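Local structure of CopN (Chlamydia pneumoniae, 4NRH) at residues A[230-235]-A[248-253]; A[268-273]-A[292-297]; A[195-200]-A[274-279]. The protein probably acts as a gatekeeper of type III secretion, binding a chaperone in a complex that directs the secretion of translocator proteins. One frame throughout, in Å; residues are numbered along the deposited sequence.

Interaction 1. Residues A[230-235]-A[248-253]; sequences AESYHK and EREVRN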
ATOM      1  N   ALA A 230       5.860  -9.871 -15.777  1.00 36.98           N
ATOM      2  CA  ALA A 230       5.692  -9.135 -14.528  1.00 43.75           C
ATOM      3  C   ALA A 230       7.028  -8.867 -13.846  1.00 47.21           C
ATOM      4  O   ALA A 230       7.243  -7.792 -13.287  1.00 43.09           O
ATOM      5  CB  ALA A 230       4.765  -9.894 -13.588  1.00 41.61           C
ATOM      6  N   GLU A 231       7.922  -9.849 -13.892  1.00 42.37           N
ATOM      7  CA  GLU A 231       9.244  -9.701 -13.293  1.00 48.50           C
ATOM      8  C   GLU A 231      10.086  -8.680 -14.053  1.00 41.01           C
ATOM      9  O   GLU A 231      10.874  -7.950 -13.455  1.00 45.67           O
ATOM     10  CB  GLU A 231       9.963 -11.052 -13.234  1.00 42.10           C
ATOM     11  CG  GLU A 231       9.397 -12.001 -12.187  1.00 45.18           C
ATOM     12  CD  GLU A 231       9.905 -13.422 -12.341  1.00 50.76           C
ATOM     13  OE1 GLU A 231      10.491 -13.736 -13.398  1.00 51.51           O
ATOM     14  OE2 GLU A 231       9.716 -14.226 -11.404  1.00 55.14           O
ATOM     15  N   SER A 232       9.918  -8.636 -15.371  1.00 41.78           N
ATOM     16  CA  SER A 232      10.620  -7.658 -16.197  1.00 43.79           C
ATOM     17  C   SER A 232      10.109  -6.256 -15.889  1.00 41.22           C
ATOM     18  O   SER A 232      10.888  -5.311 -15.773  1.00 44.32           O
ATOM     19  CB  SER A 232      10.445  -7.973 -17.685  1.00 42.45           C
ATOM     20  OG  SER A 232      11.215  -9.099 -18.066  1.00 65.96           O
ATOM     21  N   TYR A 233       8.791  -6.140 -15.764  1.00 35.84           N
ATOM     22  CA  TYR A 233       8.131  -4.886 -15.411  1.00 40.86           C
ATOM     23  C   TYR A 233       8.679  -4.326 -14.102  1.00 37.07           C
ATOM     24  O   TYR A 233       8.983  -3.137 -14.001  1.00 36.25           O
ATOM     25  CB  TYR A 233       6.618  -5.104 -15.314  1.00 40.86           C
ATOM     26  CG  TYR A 233       5.807  -3.872 -14.981  1.00 36.15           C
ATOM     27  CD1 TYR A 233       5.820  -2.758 -15.811  1.00 37.59           C
ATOM     28  CD2 TYR A 233       5.001  -3.836 -13.851  1.00 41.03           C
ATOM     29  CE1 TYR A 233       5.069  -1.634 -15.512  1.00 41.50           C
ATOM     30  CE2 TYR A 233       4.245  -2.722 -13.544  1.00 40.83           C
ATOM     31  CZ  TYR A 233       4.282  -1.623 -14.377  1.00 45.31           C
ATOM     32  OH  TYR A 233       3.531  -0.511 -14.069  1.00 44.94           O
ATOM     33  N   HIS A 234       8.804  -5.193 -13.102  1.00 41.82           N
ATOM     34  CA  HIS A 234       9.312  -4.794 -11.794  1.00 45.51           C
ATOM     35  C   HIS A 234      10.806  -4.495 -11.840  1.00 47.70           C
ATOM     36  O   HIS A 234      11.293  -3.624 -11.120  1.00 52.15           O
ATOM     37  CB  HIS A 234       9.022  -5.883 -10.762  1.00 40.58           C
ATOM     38  CG  HIS A 234       7.566  -6.052 -10.463  1.00 58.03           C
ATOM     39  ND1 HIS A 234       7.003  -7.275 -10.168  1.00 65.06           N
ATOM     40  CD2 HIS A 234       6.558  -5.151 -10.412  1.00 55.47           C
ATOM     41  CE1 HIS A 234       5.709  -7.119  -9.951  1.00 66.32           C
ATOM     42  NE2 HIS A 234       5.414  -5.840 -10.091  1.00 59.58           N
ATOM     43  N   LYS A 235      11.528  -5.224 -12.685  1.00 42.16           N
ATOM     44  CA  LYS A 235      12.952  -4.978 -12.891  1.00 46.72           C
ATOM     45  C   LYS A 235      13.167  -3.587 -13.470  1.00 52.79           C
ATOM     46  O   LYS A 235      14.087  -2.868 -13.076  1.00 59.94           O
ATOM     47  CB  LYS A 235      13.553  -6.033 -13.821  1.00 58.15           C
ATOM     48  CG  LYS A 235      15.064  -5.952 -13.967  1.00 70.30           C
ATOM     49  CD  LYS A 235      15.607  -7.148 -14.732  1.00 80.38           C
ATOM     50  CE  LYS A 235      17.098  -7.009 -14.997  1.00 92.16           C
ATOM     51  NZ  LYS A 235      17.628  -8.153 -15.792  1.00 98.85           N
ATOM     52  N   GLU A 248      14.214  -1.060 -23.854  1.00 53.85           N
ATOM     53  CA  GLU A 248      14.100  -1.788 -25.114  1.00 54.19           C
ATOM     54  C   GLU A 248      14.824  -3.128 -25.043  1.00 50.19           C
ATOM     55  O   GLU A 248      14.313  -4.144 -25.517  1.00 45.94           O
ATOM     56  CB  GLU A 248      14.655  -0.954 -26.272  1.00 50.61           C
ATOM     57  CG  GLU A 248      14.595  -1.659 -27.619  1.00 51.06           C
ATOM     58  CD  GLU A 248      15.215  -0.844 -28.736  1.00 67.03           C
ATOM     59  OE1 GLU A 248      15.605   0.316 -28.484  1.00 77.89           O
ATOM     60  OE2 GLU A 248      15.318  -1.365 -29.867  1.00 59.74           O
ATOM     61  N   ARG A 249      16.012  -3.122 -24.447  1.00 41.18           N
ATOM     62  CA  ARG A 249      16.811  -4.335 -24.310  1.00 53.48           C
ATOM     63  C   ARG A 249      16.105  -5.374 -23.445  1.00 50.65           C
ATOM     64  O   ARG A 249      16.137  -6.568 -23.743  1.00 55.05           O
ATOM     65  CB  ARG A 249      18.182  -4.012 -23.712  1.00 62.86           C
ATOM     66  CG  ARG A 249      19.153  -5.182 -23.733  1.00 75.75           C
ATOM     67  CD  ARG A 249      20.500  -4.800 -23.143  1.00 91.30           C
ATOM     68  NE  ARG A 249      20.402  -4.504 -21.716  1.00 97.37           N
ATOM     69  CZ  ARG A 249      21.447  -4.353 -20.909  1.00103.10           C
ATOM     70  NH1 ARG A 249      22.679  -4.472 -21.386  1.00110.45           N
ATOM     71  NH2 ARG A 249      21.261  -4.085 -19.624  1.00 98.25           N
ATOM     72  N   GLU A 250      15.476  -4.910 -22.370  1.00 46.26           N
ATOM     73  CA  GLU A 250      14.761  -5.790 -21.453  1.00 47.15           C
ATOM     74  C   GLU A 250      13.586  -6.465 -22.154  1.00 43.68           C
ATOM     75  O   GLU A 250      13.330  -7.654 -21.958  1.00 42.35           O
ATOM     76  CB  GLU A 250      14.272  -5.010 -20.231  1.00 50.70           C
ATOM     77  CG  GLU A 250      13.474  -5.840 -19.236  1.00 52.84           C
ATOM     78  CD  GLU A 250      14.295  -6.951 -18.607  1.00 63.18           C
ATOM     79  OE1 GLU A 250      15.531  -6.796 -18.503  1.00 65.71           O
ATOM     80  OE2 GLU A 250      13.705  -7.981 -18.219  1.00 68.95           O
ATOM     81  N   VAL A 251      12.873  -5.694 -22.970  1.00 37.32           N
ATOM     82  CA  VAL A 251      11.744  -6.214 -23.731  1.00 39.38           C
ATOM     83  C   VAL A 251      12.200  -7.223 -24.785  1.00 44.16           C
ATOM     84  O   VAL A 251      11.566  -8.262 -24.976  1.00 43.46           O
ATOM     85  CB  VAL A 251      10.960  -5.072 -24.412  1.00 41.88           C
ATOM     86  CG1 VAL A 251       9.940  -5.625 -25.395  1.00 46.33           C
ATOM     87  CG2 VAL A 251      10.276  -4.207 -23.366  1.00 34.75           C
ATOM     88  N   ARG A 252      13.309  -6.922 -25.454  1.00 37.01           N
ATOM     89  CA  ARG A 252      13.864  -7.819 -26.464  1.00 39.77           C
ATOM     90  C   ARG A 252      14.340  -9.140 -25.866  1.00 56.48           C
ATOM     91  O   ARG A 252      14.176 -10.197 -26.475  1.00 52.84           O
ATOM     92  CB  ARG A 252      15.010  -7.137 -27.214  1.00 42.98           C
ATOM     93  CG  ARG A 252      14.545  -6.042 -28.158  1.00 43.51           C
ATOM     94  CD  ARG A 252      15.695  -5.452 -28.953  1.00 49.72           C
ATOM     95  NE  ARG A 252      15.246  -4.374 -29.828  1.00 62.43           N
ATOM     96  CZ  ARG A 252      14.655  -4.563 -31.004  1.00 67.34           C
ATOM     97  NH1 ARG A 252      14.443  -5.793 -31.451  1.00 68.88           N
ATOM     98  NH2 ARG A 252      14.278  -3.524 -31.734  1.00 71.19           N
ATOM     99  N   ASN A 253      14.937  -9.079 -24.680  1.00 54.19           N
ATOM    100  CA  ASN A 253      15.323 -10.291 -23.964  1.00 58.51           C
ATOM    101  C   ASN A 253      14.097 -11.107 -23.572  1.00 56.38           C
ATOM    102  O   ASN A 253      14.170 -12.324 -23.400  1.00 55.38           O
ATOM    103  CB  ASN A 253      16.137  -9.948 -22.714  1.00 59.31           C
ATOM    104  CG  ASN A 253      17.489  -9.348 -23.044  1.00 68.09           C
ATOM    105  OD1 ASN A 253      17.984  -9.482 -24.162  1.00 79.27           O
ATOM    106  ND2 ASN A 253      18.095  -8.682 -22.067  1.00 65.00           N
TER

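Interaction 2. Residues A[268-273]-A[292-297]; sequences LFFSAL and AMIANA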
ATOM      1  N   LEU A 268       2.136  -2.510 -23.523  1.00 39.79           N
ATOM      2  CA  LEU A 268       1.602  -3.175 -22.343  1.00 42.03           C
ATOM      3  C   LEU A 268       2.217  -2.591 -21.073  1.00 41.77           C
ATOM      4  O   LEU A 268       1.517  -2.344 -20.090  1.00 36.89           O
ATOM      5  CB  LEU A 268       1.855  -4.680 -22.420  1.00 48.62           C
ATOM      6  CG  LEU A 268       1.140  -5.520 -21.366  1.00 49.45           C
ATOM      7  CD1 LEU A 268      -0.347  -5.231 -21.419  1.00 53.78           C
ATOM      8  CD2 LEU A 268       1.412  -6.999 -21.585  1.00 43.55           C
ATOM      9  N   PHE A 269       3.530  -2.382 -21.098  1.00 34.71           N
ATOM     10  CA  PHE A 269       4.237  -1.764 -19.980  1.00 32.00           C
ATOM     11  C   PHE A 269       3.742  -0.347 -19.715  1.00 39.48           C
ATOM     12  O   PHE A 269       3.548   0.044 -18.563  1.00 39.71           O
ATOM     13  CB  PHE A 269       5.746  -1.747 -20.238  1.00 33.24           C
ATOM     14  CG  PHE A 269       6.424  -3.062 -19.971  1.00 36.03           C
ATOM     15  CD1 PHE A 269       5.723  -4.120 -19.416  1.00 28.91           C
ATOM     16  CD2 PHE A 269       7.765  -3.236 -20.270  1.00 33.53           C
ATOM     17  CE1 PHE A 269       6.347  -5.329 -19.168  1.00 38.88           C
ATOM     18  CE2 PHE A 269       8.395  -4.442 -20.024  1.00 39.93           C
ATOM     19  CZ  PHE A 269       7.684  -5.490 -19.472  1.00 42.26           C
ATOM     20  N   PHE A 270       3.548   0.419 -20.785  1.00 43.36           N
ATOM     21  CA  PHE A 270       3.092   1.799 -20.668  1.00 43.43           C
ATOM     22  C   PHE A 270       1.679   1.857 -20.096  1.00 41.40           C
ATOM     23  O   PHE A 270       1.378   2.695 -19.245  1.00 34.50           O
ATOM     24  CB  PHE A 270       3.139   2.504 -22.028  1.00 40.09           C
ATOM     25  CG  PHE A 270       2.923   3.989 -21.947  1.00 45.28           C
ATOM     26  CD1 PHE A 270       1.645   4.523 -22.012  1.00 47.76           C
ATOM     27  CD2 PHE A 270       3.996   4.852 -21.793  1.00 42.69           C
ATOM     28  CE1 PHE A 270       1.443   5.887 -21.930  1.00 44.81           C
ATOM     29  CE2 PHE A 270       3.801   6.216 -21.711  1.00 44.65           C
ATOM     30  CZ  PHE A 270       2.522   6.735 -21.781  1.00 49.54           C
ATOM     31  N   SER A 271       0.819   0.964 -20.571  1.00 33.83           N
ATOM     32  CA  SER A 271      -0.549   0.875 -20.076  1.00 37.96           C
ATOM     33  C   SER A 271      -0.578   0.473 -18.605  1.00 39.52           C
ATOM     34  O   SER A 271      -1.477   0.867 -17.862  1.00 39.91           O
ATOM     35  CB  SER A 271      -1.356  -0.120 -20.912  1.00 37.43           C
ATOM     36  OG  SER A 271      -1.270   0.187 -22.292  1.00 52.64           O
ATOM     37  N   ALA A 272       0.415  -0.307 -18.189  1.00 33.51           N
ATOM     38  CA  ALA A 272       0.502  -0.784 -16.811  1.00 40.26           C
ATOM     39  C   ALA A 272       0.733   0.359 -15.823  1.00 39.78           C
ATOM     40  O   ALA A 272       0.411   0.240 -14.641  1.00 36.85           O
ATOM     41  CB  ALA A 272       1.607  -1.822 -16.681  1.00 38.39           C
ATOM     42  N   LEU A 273       1.294   1.460 -16.311  1.00 36.09           N
ATOM     43  CA  LEU A 273       1.615   2.598 -15.454  1.00 41.48           C
ATOM     44  C   LEU A 273       0.367   3.282 -14.900  1.00 38.41           C
ATOM     45  O   LEU A 273       0.430   3.966 -13.879  1.00 45.80           O
ATOM     46  CB  LEU A 273       2.462   3.616 -16.221  1.00 32.53           C
ATOM     47  CG  LEU A 273       3.811   3.116 -16.739  1.00 38.60           C
ATOM     48  CD1 LEU A 273       4.457   4.159 -17.633  1.00 43.61           C
ATOM     49  CD2 LEU A 273       4.729   2.754 -15.586  1.00 36.36           C
ATOM     50  N   ALA A 292       8.151   8.287 -19.999  1.00 51.85           N
ATOM     51  CA  ALA A 292       8.893   8.941 -21.069  1.00 52.91           C
ATOM     52  C   ALA A 292       9.803   7.966 -21.811  1.00 51.88           C
ATOM     53  O   ALA A 292       9.850   7.962 -23.041  1.00 49.17           O
ATOM     54  CB  ALA A 292       9.708  10.098 -20.512  1.00 42.67           C
ATOM     55  N   MET A 293      10.524   7.143 -21.057  1.00 49.64           N
ATOM     56  CA  MET A 293      11.496   6.225 -21.641  1.00 47.37           C
ATOM     57  C   MET A 293      10.825   5.115 -22.448  1.00 42.44           C
ATOM     58  O   MET A 293      11.348   4.686 -23.476  1.00 38.61           O
ATOM     59  CB  MET A 293      12.381   5.617 -20.551  1.00 47.92           C
ATOM     60  CG  MET A 293      13.274   6.627 -19.845  1.00 55.92           C
ATOM     61  SD  MET A 293      14.231   7.646 -20.986  1.00 68.75           S
ATOM     62  CE  MET A 293      13.427   9.236 -20.789  1.00 76.41           C
ATOM     63  N   ILE A 294       9.669   4.651 -21.981  1.00 40.31           N
ATOM     64  CA  ILE A 294       8.894   3.665 -22.725  1.00 36.31           C
ATOM     65  C   ILE A 294       8.384   4.286 -24.022  1.00 40.89           C
ATOM     66  O   ILE A 294       8.426   3.659 -25.081  1.00 46.48           O
ATOM     67  CB  ILE A 294       7.708   3.122 -21.901  1.00 40.57           C
ATOM     68  CG1 ILE A 294       8.216   2.345 -20.686  1.00 38.21           C
ATOM     69  CG2 ILE A 294       6.824   2.223 -22.753  1.00 37.95           C
ATOM     70  CD1 ILE A 294       7.124   1.926 -19.731  1.00 39.02           C
ATOM     71  N   ALA A 295       7.908   5.524 -23.926  1.00 35.99           N
ATOM     72  CA  ALA A 295       7.473   6.279 -25.096  1.00 43.49           C
ATOM     73  C   ALA A 295       8.621   6.456 -26.085  1.00 47.31           C
ATOM     74  O   ALA A 295       8.436   6.334 -27.297  1.00 52.55           O
ATOM     75  CB  ALA A 295       6.915   7.631 -24.679  1.00 41.96           C
ATOM     76  N   ASN A 296       9.807   6.746 -25.557  1.00 44.36           N
ATOM     77  CA  ASN A 296      10.999   6.895 -26.382  1.00 48.37           C
ATOM     78  C   ASN A 296      11.407   5.574 -27.022  1.00 49.29           C
ATOM     79  O   ASN A 296      11.834   5.540 -28.177  1.00 50.19           O
ATOM     80  CB  ASN A 296      12.159   7.451 -25.552  1.00 46.40           C
ATOM     81  CG  ASN A 296      11.966   8.907 -25.182  1.00 59.61           C
ATOM     82  OD1 ASN A 296      10.943   9.512 -25.507  1.00 63.23           O
ATOM     83  ND2 ASN A 296      12.953   9.481 -24.505  1.00 60.51           N
ATOM     84  N   ALA A 297      11.277   4.491 -26.263  1.00 46.86           N
ATOM     85  CA  ALA A 297      11.614   3.161 -26.757  1.00 45.41           C
ATOM     86  C   ALA A 297      10.704   2.756 -27.910  1.00 43.73           C
ATOM     87  O   ALA A 297      11.159   2.176 -28.895  1.00 49.47           O
ATOM     88  CB  ALA A 297      11.529   2.140 -25.630  1.00 39.69           C
TER

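Interaction 3. Residues A[195-200]-A[274-279]; sequences VLTSYD and RQTSSR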
ATOM      1  N   VAL A 195       2.494  -5.154  -5.530  1.00 31.75           N
ATOM      2  CA  VAL A 195       3.165  -6.047  -6.469  1.00 31.91           C
ATOM      3  C   VAL A 195       2.175  -6.999  -7.143  1.00 39.49           C
ATOM      4  O   VAL A 195       2.263  -7.252  -8.346  1.00 43.34           O
ATOM      5  CB  VAL A 195       4.272  -6.861  -5.760  1.00 35.63           C
ATOM      6  CG1 VAL A 195       4.759  -8.001  -6.640  1.00 37.62           C
ATOM      7  CG2 VAL A 195       5.430  -5.951  -5.376  1.00 31.17           C
ATOM      8  N   LEU A 196       1.220  -7.501  -6.365  1.00 36.50           N
ATOM      9  CA  LEU A 196       0.213  -8.430  -6.874  1.00 36.14           C
ATOM     10  C   LEU A 196      -0.648  -7.835  -7.988  1.00 33.94           C
ATOM     11  O   LEU A 196      -1.113  -8.558  -8.868  1.00 33.15           O
ATOM     12  CB  LEU A 196      -0.689  -8.912  -5.734  1.00 28.80           C
ATOM     13  CG  LEU A 196      -0.083  -9.930  -4.766  1.00 33.98           C
ATOM     14  CD1 LEU A 196      -1.048 -10.228  -3.632  1.00 37.30           C
ATOM     15  CD2 LEU A 196       0.291 -11.203  -5.505  1.00 37.63           C
ATOM     16  N   THR A 197      -0.870  -6.525  -7.940  1.00 31.07           N
ATOM     17  CA  THR A 197      -1.668  -5.851  -8.962  1.00 34.92           C
ATOM     18  C   THR A 197      -1.043  -6.002 -10.345  1.00 32.71           C
ATOM     19  O   THR A 197      -1.752  -6.105 -11.346  1.00 37.87           O
ATOM     20  CB  THR A 197      -1.843  -4.353  -8.653  1.00 29.42           C
ATOM     21  OG1 THR A 197      -0.569  -3.699  -8.704  1.00 36.71           O
ATOM     22  CG2 THR A 197      -2.456  -4.158  -7.273  1.00 29.91           C
ATOM     23  N   SER A 198       0.286  -6.012 -10.396  1.00 30.44           N
ATOM     24  CA  SER A 198       1.002  -6.195 -11.653  1.00 31.33           C
ATOM     25  C   SER A 198       0.780  -7.596 -12.210  1.00 28.78           C
ATOM     26  O   SER A 198       0.432  -7.758 -13.378  1.00 30.60           O
ATOM     27  CB  SER A 198       2.497  -5.942 -11.467  1.00 34.93           C
ATOM     28  OG  SER A 198       2.737  -4.629 -11.001  1.00 49.14           O
ATOM     29  N   TYR A 199       0.990  -8.603 -11.367  1.00 31.38           N
ATOM     30  CA  TYR A 199       0.761  -9.990 -11.756  1.00 37.40           C
ATOM     31  C   TYR A 199      -0.677 -10.189 -12.217  1.00 37.74           C
ATOM     32  O   TYR A 199      -0.931 -10.882 -13.200  1.00 48.78           O
ATOM     33  CB  TYR A 199       1.086 -10.941 -10.602  1.00 37.40           C
ATOM     34  CG  TYR A 199       2.568 -11.116 -10.353  1.00 38.94           C
ATOM     35  CD1 TYR A 199       3.265 -10.243  -9.529  1.00 41.32           C
ATOM     36  CD2 TYR A 199       3.271 -12.157 -10.946  1.00 40.12           C
ATOM     37  CE1 TYR A 199       4.620 -10.403  -9.300  1.00 44.21           C
ATOM     38  CE2 TYR A 199       4.623 -12.326 -10.724  1.00 40.97           C
ATOM     39  CZ  TYR A 199       5.293 -11.447  -9.901  1.00 47.55           C
ATOM     40  OH  TYR A 199       6.641 -11.616  -9.680  1.00 50.38           O
ATOM     41  N   ASP A 200      -1.613  -9.573 -11.502  1.00 35.99           N
ATOM     42  CA  ASP A 200      -3.024  -9.636 -11.866  1.00 41.00           C
ATOM     43  C   ASP A 200      -3.259  -8.990 -13.226  1.00 43.30           C
ATOM     44  O   ASP A 200      -4.005  -9.515 -14.055  1.00 46.28           O
ATOM     45  CB  ASP A 200      -3.887  -8.955 -10.801  1.00 45.98           C
ATOM     46  CG  ASP A 200      -5.356  -8.906 -11.182  1.00 61.70           C
ATOM     47  OD1 ASP A 200      -5.756  -7.965 -11.902  1.00 66.57           O
ATOM     48  OD2 ASP A 200      -6.111  -9.808 -10.764  1.00 66.77           O
ATOM     49  N   ARG A 274      -0.763   3.093 -15.574  1.00 31.37           N
ATOM     50  CA  ARG A 274      -2.027   3.651 -15.103  1.00 37.51           C
ATOM     51  C   ARG A 274      -2.995   2.578 -14.612  1.00 38.26           C
ATOM     52  O   ARG A 274      -4.097   2.894 -14.166  1.00 44.70           O
ATOM     53  CB  ARG A 274      -2.692   4.473 -16.207  1.00 39.61           C
ATOM     54  CG  ARG A 274      -3.259   3.642 -17.344  1.00 48.39           C
ATOM     55  CD  ARG A 274      -4.184   4.469 -18.221  1.00 58.35           C
ATOM     56  NE  ARG A 274      -4.432   3.832 -19.509  1.00 73.50           N
ATOM     57  CZ  ARG A 274      -5.423   2.976 -19.739  1.00 79.57           C
ATOM     58  NH1 ARG A 274      -6.259   2.650 -18.763  1.00 81.62           N
ATOM     59  NH2 ARG A 274      -5.578   2.444 -20.944  1.00 77.06           N
ATOM     60  N   GLN A 275      -2.585   1.316 -14.692  1.00 35.35           N
ATOM     61  CA  GLN A 275      -3.464   0.210 -14.320  1.00 39.84           C
ATOM     62  C   GLN A 275      -2.966  -0.535 -13.086  1.00 42.82           C
ATOM     63  O   GLN A 275      -3.704  -1.313 -12.480  1.00 50.34           O
ATOM     64  CB  GLN A 275      -3.618  -0.768 -15.486  1.00 38.27           C
ATOM     65  CG  GLN A 275      -4.265  -0.168 -16.724  1.00 51.32           C
ATOM     66  CD  GLN A 275      -5.740   0.124 -16.525  1.00 67.43           C
ATOM     67  OE1 GLN A 275      -6.119   1.226 -16.127  1.00 76.46           O
ATOM     68  NE2 GLN A 275      -6.581  -0.865 -16.802  1.00 66.30           N
ATOM     69  N   THR A 276      -1.714  -0.294 -12.715  1.00 39.79           N
ATOM     70  CA  THR A 276      -1.140  -0.936 -11.541  1.00 39.84           C
ATOM     71  C   THR A 276      -1.059   0.047 -10.376  1.00 40.07           C
ATOM     72  O   THR A 276      -1.202   1.255 -10.561  1.00 39.01           O
ATOM     73  CB  THR A 276       0.258  -1.511 -11.834  1.00 40.28           C
ATOM     74  OG1 THR A 276       1.121  -0.468 -12.302  1.00 38.81           O
ATOM     75  CG2 THR A 276       0.176  -2.604 -12.890  1.00 47.50           C
ATOM     76  N   SER A 277      -0.837  -0.487  -9.180  1.00 38.77           N
ATOM     77  CA  SER A 277      -0.870   0.299  -7.951  1.00 39.11           C
ATOM     78  C   SER A 277       0.143   1.439  -7.932  1.00 42.57           C
ATOM     79  O   SER A 277       1.287   1.276  -8.355  1.00 35.04           O
ATOM     80  CB  SER A 277      -0.637  -0.607  -6.743  1.00 38.70           C
ATOM     81  OG  SER A 277      -0.536   0.154  -5.551  1.00 33.62           O
ATOM     82  N   SER A 278      -0.295   2.595  -7.440  1.00 38.70           N
ATOM     83  CA  SER A 278       0.566   3.764  -7.307  1.00 34.55           C
ATOM     84  C   SER A 278       1.691   3.506  -6.309  1.00 37.83           C
ATOM     85  O   SER A 278       2.748   4.134  -6.371  1.00 39.36           O
ATOM     86  CB  SER A 278      -0.251   4.981  -6.871  1.00 36.06           C
ATOM     87  OG  SER A 278      -0.673   4.864  -5.523  1.00 31.40           O
ATOM     88  N   ARG A 279       1.450   2.577  -5.390  1.00 40.26           N
ATOM     89  CA  ARG A 279       2.415   2.228  -4.353  1.00 32.89           C
ATOM     90  C   ARG A 279       3.672   1.578  -4.934  1.00 32.32           C
ATOM     91  O   ARG A 279       4.722   1.553  -4.292  1.00 33.94           O
ATOM     92  CB  ARG A 279       1.762   1.299  -3.327  1.00 28.72           C
ATOM     93  CG  ARG A 279       2.529   1.156  -2.027  1.00 32.97           C
ATOM     94  CD  ARG A 279       1.777   0.269  -1.051  1.00 35.21           C
ATOM     95  NE  ARG A 279       2.533   0.041   0.176  1.00 39.64           N
ATOM     96  CZ  ARG A 279       2.493   0.842   1.234  1.00 31.64           C
ATOM     97  NH1 ARG A 279       1.733   1.929   1.217  1.00 30.54           N
ATOM     98  NH2 ARG A 279       3.214   0.557   2.310  1.00 33.20           N
TER

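Interaction 1. Residues A[230-235]-A[248-253]
Ser232 and Glu250 meet in a short hydrogen bond, Ser232 OG donating to Glu250 OE2 at 2.7 Å. The lone pair used is the anti one, on the side of OE2 turned from OE1. Glu250 gets there because CG lies anti to its backbone N (chi1 178°) and the chain then bends at chi2 (64°), which swings the carboxylate across to helix 226-237. A small serine suits the place where the two segments come closest, the CA atoms of Ser232 and Glu250 being 6.9 Å apart. Its OG also makes a weak bond to the carbonyl of Lys228, one turn back.

The helices 226-237 and 244-255 are consecutive and joined by a short connection, so this is a helical hairpin within the third helical domain of the YopN/MxiC-like secretion regulators. Helix 259-272 takes the apolar side of the second helix, where it meets Val251.

Charge pairing is looser and lies nearer solvent. The extended chain of Lys235 passes obliquely over the other oxygen of the carboxylate, and Lys235 NZ to Glu250 OE1, at 3.7 Å, is a long salt bridge. The methylenes run close beside the same oxygen, Lys235 CD lying 3.8 Å from Glu250 OE1. A long, flexible lysine fits this exposed margin. Within helix 244-255, Arg252 grips Glu248 side-on, NE and NH2 both donating to Glu248 OE2, each at 3.0 Å.

Interaction 2. Residues A[268-273]-A[292-297]
Ile294 carries this contact from its side, its two branches parting between Phe269, Phe270 and Leu273 of 268-273. The tight part lies where the backbones come closest, with the CA atoms of Phe270 and Ile294 6.4 Å apart. There Ile294 CG2 sits 3.8 Å from Phe270 CB and 4.0 Å from Phe270 CD2, at the edge of the ring and near its plane; CG anti to the backbone N of Phe270 (chi1 -170°) puts the ring beside this methyl. The other branch, extended at chi2 (173°), carries Ile294 CD1 to Phe269 CB at 4.0 Å and, tip to tip, to Leu273 CD1 at 4.1 Å. A beta-branched residue suits the site because it fills two directions at once.

Ile294 and Phe269 are buried, and the Phe269 ring leads inward, to Val229 and Ile236 of helix 226-237 and to Val251. Toward the rim, Phe270 is partly exposed and, with Leu273, meets Leu46 of the SycD chaperone chain; Ala292, on the other helix, packs on Ile44 of the same chain.

The pairing thus joins helix 259-272 to helix 284-301 in the third helical domain and borders the chaperone interface. Being wholly apolar between side chains, it gives little directional restraint: shape fit and the exclusion of water should account for most of its stability.

Interaction 3. Residues A[195-200]-A[274-279]
Thr197, on helix 179-215, leans over the loop 274-279 at Thr276 and Ser277. Its CB lies 4.0 Å from Ser277 N, where the side chain forks. One branch, Thr197 CG2, touches Ser277 CB at 4.0 Å. The other, Thr197 OG1, stands between the backbone N and the carbonyl carbon (chi1 65°), where it accepts a nearly straight but long bond from Ser277 N (3.3 Å, 168°). Thr197 OG1 also lies 3.7 Å from Ser277 CB and 3.9 Å from Thr276 CB. The same hydroxyl bonds to the carbonyl of Ala194 one turn back, so a threonine can serve helix and loop together. Alongside, the methyl Thr276 CG2 rests 3.8 Å from Ser198 OG, a hydroxyl held by His234, while Thr276 OG1 turns to the carbonyl of Ala272 and the phenol of Tyr233.

Next, Ser277 forms an ST turn, its OG accepting from Arg279 N at 3.1 Å. Ser277 OG also bonds to Glu23, and Arg279 forms a salt bridge with Asp29, both of the SycD chaperone chain. Small hydroxyl residues therefore bind a buried, irregular backbone directionally: the long helix answers one main-chain N-H, and the adjoining turn contributes polar groups to the chaperone interface.

Interaction 2 is the buried, apolar contact; interaction 1 is partly buried and polar, grading from a serine to an exposed lysine; interaction 3 is buried yet joined through hydroxyls, as suits a loop with backbone to satisfy. Tyr233, on the first helix of interaction 1, draws the three together: its OH probably bonds Ala272 O of interaction 2, and its ring packs against Ser198 of interaction 3. The segments 268-273 and 274-279 adjoin, one ending where the other begins, as the chain passes from helix into loop. Interactions 2 and 3 both border the SycD chaperone chain, whereas no other chain touches the segments of interaction 1.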